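Local coordinates for protein PAN2-PAN3 deadenylation complex catalytic subunit pan2 (Neurospora crassa, PDB 4CZW) that shortens the poly(A) tails of mRNA by exonucleolytic cleavage to 5'-AMP, as the catalytic subunit of the PAN deadenylation complex, at residues 143-148 against 178-183; 359-364 against 376-381; 474-479 against 510-515. All coordinates share one frame; numbering follows the deposited sequence.

Contact 1: 143-148 against 178-183; sequences DKISQD and RLLETD
L180, in the last turn of helix 172-180, reaches toward I145 and S146 on helix 130-149 in a helix-helix contact within the helical part of the ubiquitin-protease-like domain, a domain predicted to be catalytically inactive and thought to serve as a scaffold. The contact is apolar and small, burying 116 Å² over both sides. The I145 and L180 side chains cross at about a right angle, with a single methyl of the leucine doing the touching. That methyl, L180 CD1, lies against the ethyl branch of I145, 4.2 Å from CG1 and equally far from the terminal CD1 of the isoleucine. The branch is brought there because I145 CG1 lies between the backbone N and the carbonyl carbon (chi1 70°), which carries the ethyl branch nearer the leucine than the bond to CB alone would suggest. S146 adds its CB on the neighbouring helical position, and the backbones stay well apart, with 7.6 Å between S146 CA and L180 CA.

Further layers of helix continue the apolar packing. L180 also touches L63 and M66 of helix 61-71, while I145 rests on L82 and L85 of helix 81-94. H70 of helix 61-71 and C83 of helix 81-94 are two of the four ligands of a zinc site, with C80 just ahead of the second helix, and the I145 side chain lies about 9 Å from the zinc ion. F204 is touched by S146 and by E181, where the chain leaves helical geometry. Beside I145, the methyl L180 CD1 stands 4.3 Å from S146 CB.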
# COMPACT_ATOMS: atom_id res chain seq x y z
N ASP A 143 8.56 -3.17 11.52
CA ASP A 143 9.99 -3.21 11.76
C ASP A 143 10.77 -2.68 10.56
O ASP A 143 11.69 -1.88 10.70
CB ASP A 143 10.45 -4.63 12.10
CG ASP A 143 11.94 -4.72 12.36
OD1 ASP A 143 12.52 -3.73 12.85
OD2 ASP A 143 12.54 -5.78 12.06
N LYS A 144 10.37 -3.12 9.37
CA LYS A 144 11.07 -2.75 8.15
C LYS A 144 10.90 -1.28 7.79
O LYS A 144 11.87 -0.60 7.45
CB LYS A 144 10.60 -3.63 6.98
CG LYS A 144 11.17 -5.04 7.00
CD LYS A 144 12.68 -5.01 6.89
CE LYS A 144 13.27 -6.41 6.93
NZ LYS A 144 14.76 -6.38 6.84
N ILE A 145 9.67 -0.78 7.88
CA ILE A 145 9.40 0.61 7.52
C ILE A 145 9.97 1.58 8.55
O ILE A 145 10.16 2.76 8.26
CB ILE A 145 7.89 0.87 7.35
CG1 ILE A 145 7.18 0.82 8.70
CG2 ILE A 145 7.28 -0.13 6.38
CD1 ILE A 145 5.70 1.15 8.63
N SER A 146 10.25 1.07 9.75
CA SER A 146 10.83 1.89 10.80
C SER A 146 12.27 2.25 10.46
O SER A 146 12.71 3.38 10.67
CB SER A 146 10.77 1.18 12.15
OG SER A 146 11.22 2.02 13.19
N GLN A 147 13.01 1.28 9.92
CA GLN A 147 14.40 1.50 9.54
C GLN A 147 14.49 2.09 8.13
O GLN A 147 15.48 2.72 7.78
CB GLN A 147 15.19 0.20 9.63
CG GLN A 147 14.79 -0.87 8.62
CD GLN A 147 15.46 -2.20 8.89
OE1 GLN A 147 15.44 -2.70 10.02
NE2 GLN A 147 16.05 -2.79 7.86
N ASP A 148 13.45 1.88 7.33
CA ASP A 148 13.36 2.50 6.01
C ASP A 148 13.15 4.00 6.14
O ASP A 148 13.66 4.79 5.34
CB ASP A 148 12.24 1.88 5.18
CG ASP A 148 12.59 0.50 4.64
OD1 ASP A 148 13.79 0.19 4.55
OD2 ASP A 148 11.66 -0.26 4.31
N ARG A 178 8.66 7.26 18.43
CA ARG A 178 7.49 7.74 19.15
C ARG A 178 6.20 7.33 18.42
O ARG A 178 5.13 7.26 19.02
CB ARG A 178 7.55 9.26 19.31
CG ARG A 178 6.45 9.85 20.18
CD ARG A 178 6.69 11.33 20.44
NE ARG A 178 5.63 11.92 21.25
CZ ARG A 178 5.65 13.16 21.73
NH1 ARG A 178 6.68 13.95 21.47
NH2 ARG A 178 4.64 13.61 22.46
N LEU A 179 6.33 7.05 17.12
CA LEU A 179 5.18 6.72 16.29
C LEU A 179 4.80 5.24 16.34
O LEU A 179 3.62 4.90 16.34
CB LEU A 179 5.45 7.14 14.84
CG LEU A 179 5.43 8.64 14.54
CD1 LEU A 179 6.08 8.93 13.20
CD2 LEU A 179 4.00 9.17 14.57
N LEU A 180 5.80 4.37 16.38
CA LEU A 180 5.55 2.94 16.23
C LEU A 180 5.99 2.10 17.44
O LEU A 180 5.44 1.02 17.67
CB LEU A 180 6.25 2.41 14.98
CG LEU A 180 5.93 3.12 13.66
CD1 LEU A 180 6.65 2.45 12.50
CD2 LEU A 180 4.42 3.15 13.41
N GLU A 181 6.96 2.59 18.20
CA GLU A 181 7.54 1.79 19.28
C GLU A 181 6.90 2.03 20.64
O GLU A 181 6.46 3.14 20.96
CB GLU A 181 9.04 2.04 19.39
CG GLU A 181 9.86 1.49 18.24
CD GLU A 181 11.34 1.45 18.56
OE1 GLU A 181 11.69 1.54 19.75
OE2 GLU A 181 12.15 1.34 17.62
N THR A 182 6.87 0.97 21.45
CA THR A 182 6.53 1.09 22.86
C THR A 182 7.83 1.22 23.65
O THR A 182 8.51 0.23 23.91
CB THR A 182 5.73 -0.13 23.37
OG1 THR A 182 4.51 -0.24 22.64
CG2 THR A 182 5.42 0.02 24.85
N ASP A 183 8.17 2.46 24.02
CA ASP A 183 9.40 2.73 24.74
C ASP A 183 9.39 2.07 26.11
O ASP A 183 8.66 2.49 27.01
CB ASP A 183 9.62 4.24 24.88
CG ASP A 183 10.94 4.58 25.54
OD1 ASP A 183 11.89 3.79 25.41
OD2 ASP A 183 11.02 5.65 26.19

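Contact 2: 359-364 against 376-381; sequences DRWHLF and EALTFN
This is an apolar contact between W361, at the start of strand 361-365, the first strand of a hairpin, and A377 and L378, at the end of the short helix that follows the hairpin. It buries 128 Å² over both sides, most of it on W361 and A377. A377 CB sits 3.3 Å above the indole plane, displaced toward the rim, and approaches obliquely. Its closest ring atom is W361 CE3, at 3.6 Å, with W361 CD2 only slightly farther, so the methyl lies by the CG-CD2-CE3 margin of the indole. W361 CG is anti to the carbonyl carbon and beside the backbone N (chi1 -64°), while chi2 of 88° sets the ring plane roughly perpendicular to the plane of CA, CB and CG. L378 reaches another part of the same ring: CD1 extends the leucine chain, leaving CD2 as the branch that approaches W361 CH2, at 4.4 Å.

Strand 361-365 pairs with 368-371 in an antiparallel hairpin and with 339-347 on its other side, within the large mixed sheet of the ubiquitin-protease-like domain. The chain then enters helix 374-377, whose end folds back over W361. Both W361 and L378 touch L325 of strand 321-334, which joins the tryptophan-leucine pair to the interior of that sheet. On the same helix, E376 is hydrogen-bonded to S4 and Y13 near the N terminus.

The residues on either side of W361 are joined by a bond of their own. H362 ND1 donates to R360 O at 3.0 Å, with an N-H...O angle of 144°. The acceptor lies in the imidazole plane, whereas the donor stands well above the carbonyl plane.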
# COMPACT_ATOMS: atom_id res chain seq x y z
N ASP A 359 -19.41 7.99 12.15
CA ASP A 359 -19.47 6.57 11.84
C ASP A 359 -19.50 6.32 10.34
O ASP A 359 -20.56 6.41 9.70
CB ASP A 359 -20.70 5.94 12.50
CG ASP A 359 -20.62 5.96 14.02
OD1 ASP A 359 -19.49 5.87 14.55
OD2 ASP A 359 -21.68 6.07 14.67
N ARG A 360 -18.34 6.02 9.77
CA ARG A 360 -18.22 5.75 8.35
C ARG A 360 -17.49 4.43 8.11
O ARG A 360 -16.51 4.37 7.37
CB ARG A 360 -17.48 6.89 7.64
CG ARG A 360 -18.13 8.25 7.83
CD ARG A 360 -17.39 9.33 7.06
NE ARG A 360 -17.29 9.00 5.64
CZ ARG A 360 -18.23 9.26 4.74
NH1 ARG A 360 -19.36 9.85 5.11
NH2 ARG A 360 -18.05 8.92 3.47
N TRP A 361 -17.98 3.37 8.75
CA TRP A 361 -17.35 2.05 8.66
C TRP A 361 -17.63 1.38 7.32
O TRP A 361 -18.75 1.43 6.80
CB TRP A 361 -17.83 1.16 9.81
CG TRP A 361 -17.43 1.67 11.16
CD1 TRP A 361 -18.11 2.55 11.94
CD2 TRP A 361 -16.24 1.33 11.88
NE1 TRP A 361 -17.43 2.78 13.11
CE2 TRP A 361 -16.28 2.04 13.10
CE3 TRP A 361 -15.15 0.49 11.63
CZ2 TRP A 361 -15.27 1.94 14.05
CZ3 TRP A 361 -14.15 0.38 12.58
CH2 TRP A 361 -14.22 1.11 13.77
N HIS A 362 -16.61 0.74 6.77
CA HIS A 362 -16.73 0.02 5.51
C HIS A 362 -16.11 -1.37 5.58
O HIS A 362 -15.11 -1.58 6.26
CB HIS A 362 -16.09 0.81 4.37
CG HIS A 362 -16.87 2.02 3.95
ND1 HIS A 362 -16.91 3.18 4.69
CD2 HIS A 362 -17.64 2.24 2.86
CE1 HIS A 362 -17.68 4.06 4.07
NE2 HIS A 362 -18.13 3.51 2.96
N LEU A 363 -16.71 -2.31 4.86
CA LEU A 363 -16.17 -3.66 4.76
C LEU A 363 -15.32 -3.82 3.51
O LEU A 363 -15.82 -3.70 2.39
CB LEU A 363 -17.31 -4.69 4.76
CG LEU A 363 -16.92 -6.13 4.39
CD1 LEU A 363 -15.91 -6.69 5.37
CD2 LEU A 363 -18.15 -7.01 4.31
N PHE A 364 -14.03 -4.08 3.70
CA PHE A 364 -13.12 -4.27 2.58
C PHE A 364 -12.81 -5.75 2.37
O PHE A 364 -11.76 -6.24 2.78
CB PHE A 364 -11.82 -3.49 2.80
CG PHE A 364 -11.99 -2.00 2.71
CD1 PHE A 364 -11.88 -1.36 1.48
CD2 PHE A 364 -12.25 -1.24 3.84
CE1 PHE A 364 -12.03 0.02 1.39
CE2 PHE A 364 -12.40 0.13 3.75
CZ PHE A 364 -12.29 0.76 2.53
N GLU A 376 -22.21 -3.59 13.19
CA GLU A 376 -21.71 -4.67 12.35
C GLU A 376 -20.19 -4.72 12.35
O GLU A 376 -19.59 -5.80 12.38
CB GLU A 376 -22.23 -4.51 10.92
CG GLU A 376 -21.58 -5.43 9.90
CD GLU A 376 -21.93 -6.89 10.11
OE1 GLU A 376 -22.92 -7.18 10.82
OE2 GLU A 376 -21.21 -7.76 9.58
N ALA A 377 -19.56 -3.55 12.32
CA ALA A 377 -18.10 -3.46 12.32
C ALA A 377 -17.52 -3.89 13.66
O ALA A 377 -16.37 -4.34 13.74
CB ALA A 377 -17.66 -2.05 11.98
N LEU A 378 -18.31 -3.75 14.72
CA LEU A 378 -17.86 -4.10 16.06
C LEU A 378 -18.57 -5.35 16.57
O LEU A 378 -18.57 -5.63 17.77
CB LEU A 378 -18.09 -2.93 17.02
CG LEU A 378 -17.38 -1.63 16.66
CD1 LEU A 378 -17.66 -0.55 17.69
CD2 LEU A 378 -15.88 -1.86 16.52
N THR A 379 -19.17 -6.11 15.66
CA THR A 379 -19.80 -7.37 16.00
C THR A 379 -18.95 -8.54 15.51
O THR A 379 -18.53 -8.56 14.36
CB THR A 379 -21.22 -7.49 15.40
OG1 THR A 379 -22.01 -6.37 15.83
CG2 THR A 379 -21.89 -8.78 15.85
N PHE A 380 -18.71 -9.50 16.39
CA PHE A 380 -17.91 -10.67 16.03
C PHE A 380 -18.65 -11.97 16.34
O PHE A 380 -19.50 -12.01 17.23
CB PHE A 380 -16.56 -10.63 16.76
CG PHE A 380 -15.74 -9.41 16.45
CD1 PHE A 380 -15.06 -9.31 15.25
CD2 PHE A 380 -15.66 -8.36 17.35
CE1 PHE A 380 -14.30 -8.19 14.95
CE2 PHE A 380 -14.91 -7.24 17.06
CZ PHE A 380 -14.23 -7.15 15.86
N ASN A 381 -18.33 -13.01 15.59
CA ASN A 381 -19.02 -14.29 15.70
C ASN A 381 -18.04 -15.41 16.00
O ASN A 381 -17.07 -15.61 15.27
CB ASN A 381 -19.80 -14.58 14.42
CG ASN A 381 -20.82 -15.69 14.59
OD1 ASN A 381 -20.52 -16.75 15.14
ND2 ASN A 381 -22.03 -15.46 14.10

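Contact 3: 474-479 against 510-515; sequences IARASV and SGITPT
Beside the acidic cluster that probably binds the catalytic metals of the exonuclease domain, strand 471-481 packs through A475 and R476 onto I512, in the loop between helices 507-510 and 514-517. The isoleucine acts as a fork. With I512 CG1 beside the backbone N (chi1 -57°), CG2 is anti to that N and faces A475 CB at 4.5 Å, while the ethyl branch sends I512 CD1 to R476 CB, 4.1 Å away. Both residues point toward I512, consistent with the corner the chain turns at A475, interrupting the usual alternation of a strand.

The domain has the RNase H-like fold of the DEDD exonucleases, and strand 471-481 pairs antiparallel with strand 441-451, which carries D445 and E447, both probable ligands of the catalytic metals. A475 and R476 form backbone hydrogen bonds with E447. R476 meets I512 only through the root of its side chain; beyond it the chain runs extended, and the guanidinium forms salt bridges with D603 through NH1 and with D493 through NE. The R476 side chain comes within about 4 Å of that of E447.

In the other segment, G511 has positive phi (77°) as the chain leaves helix 507-510. Just after it, I512 N makes a weak hydrogen bond to S510 OG, at 3.4 Å.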
# COMPACT_ATOMS: atom_id res chain seq x y z
N ILE A 474 6.49 -5.49 -16.67
CA ILE A 474 7.14 -4.49 -17.49
C ILE A 474 8.60 -4.87 -17.76
O ILE A 474 9.37 -5.08 -16.83
CB ILE A 474 7.10 -3.10 -16.83
CG1 ILE A 474 5.66 -2.69 -16.53
CG2 ILE A 474 7.77 -2.06 -17.73
CD1 ILE A 474 4.78 -2.61 -17.76
N ALA A 475 8.95 -4.96 -19.04
CA ALA A 475 10.32 -5.28 -19.43
C ALA A 475 10.99 -4.04 -20.02
O ALA A 475 12.22 -3.94 -20.04
CB ALA A 475 10.34 -6.42 -20.43
N ARG A 476 10.18 -3.11 -20.49
CA ARG A 476 10.68 -1.87 -21.07
C ARG A 476 9.63 -0.76 -20.94
O ARG A 476 8.45 -0.99 -21.20
CB ARG A 476 11.06 -2.07 -22.54
CG ARG A 476 11.59 -0.82 -23.22
CD ARG A 476 11.78 -1.04 -24.71
NE ARG A 476 12.23 0.17 -25.38
CZ ARG A 476 12.38 0.29 -26.70
NH1 ARG A 476 12.10 -0.74 -27.49
NH2 ARG A 476 12.79 1.43 -27.23
N ALA A 477 10.07 0.42 -20.54
CA ALA A 477 9.18 1.56 -20.41
C ALA A 477 9.74 2.78 -21.13
O ALA A 477 10.80 3.29 -20.77
CB ALA A 477 8.94 1.88 -18.94
N SER A 478 9.02 3.25 -22.15
CA SER A 478 9.46 4.39 -22.93
C SER A 478 8.54 5.59 -22.74
O SER A 478 7.34 5.51 -22.99
CB SER A 478 9.54 4.02 -24.41
OG SER A 478 10.41 2.93 -24.63
N VAL A 479 9.12 6.71 -22.30
CA VAL A 479 8.36 7.95 -22.18
C VAL A 479 8.96 9.01 -23.09
O VAL A 479 10.18 9.20 -23.12
CB VAL A 479 8.33 8.46 -20.73
CG1 VAL A 479 7.25 9.52 -20.57
CG2 VAL A 479 8.08 7.31 -19.77
N SER A 510 7.20 -8.01 -28.73
CA SER A 510 7.80 -6.87 -28.05
C SER A 510 9.20 -6.52 -28.54
O SER A 510 9.68 -5.41 -28.32
CB SER A 510 7.85 -7.13 -26.54
OG SER A 510 8.65 -8.26 -26.24
N GLY A 511 9.86 -7.46 -29.21
CA GLY A 511 11.21 -7.23 -29.70
C GLY A 511 12.25 -7.31 -28.61
O GLY A 511 13.40 -6.93 -28.81
N ILE A 512 11.84 -7.82 -27.45
CA ILE A 512 12.74 -7.92 -26.30
C ILE A 512 13.54 -9.21 -26.32
O ILE A 512 12.97 -10.30 -26.43
CB ILE A 512 11.96 -7.83 -24.97
CG1 ILE A 512 11.15 -6.53 -24.91
CG2 ILE A 512 12.91 -7.92 -23.79
CD1 ILE A 512 12.00 -5.28 -24.96
N THR A 513 14.86 -9.09 -26.22
CA THR A 513 15.74 -10.24 -26.18
C THR A 513 16.33 -10.41 -24.78
O THR A 513 16.43 -9.43 -24.04
CB THR A 513 16.89 -10.11 -27.21
OG1 THR A 513 17.82 -9.12 -26.76
CG2 THR A 513 16.34 -9.71 -28.57
N PRO A 514 16.70 -11.64 -24.41
CA PRO A 514 17.33 -11.90 -23.10
C PRO A 514 18.58 -11.06 -22.85
O PRO A 514 18.91 -10.79 -21.70
CB PRO A 514 17.68 -13.39 -23.18
CG PRO A 514 16.68 -13.96 -24.11
CD PRO A 514 16.44 -12.89 -25.14
N THR A 515 19.25 -10.66 -23.93
CA THR A 515 20.44 -9.83 -23.82
C THR A 515 20.10 -8.45 -23.26
O THR A 515 20.83 -7.90 -22.44
CB THR A 515 21.14 -9.66 -25.18
OG1 THR A 515 21.50 -10.96 -25.69
CG2 THR A 515 22.39 -8.80 -25.05

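Overall arrangement
From the N terminus the three contacts follow one another in series, so their loops neither nest nor cross. Contact 1 closes a loop whose intervening 29 residues are partly helical, joining two helices of the ubiquitin-protease-like domain near its first zinc site. Contact 2 closes a much shorter loop, a hairpin and its following helix, in the same domain; its centre is about 28 Å from that of contact 1. The chain then passes into the exonuclease domain, where contact 3 ties a sheet strand to a loop about 45 Å from contact 2, centre to centre, on the opposite side of the chain's centre. None of the three touches another.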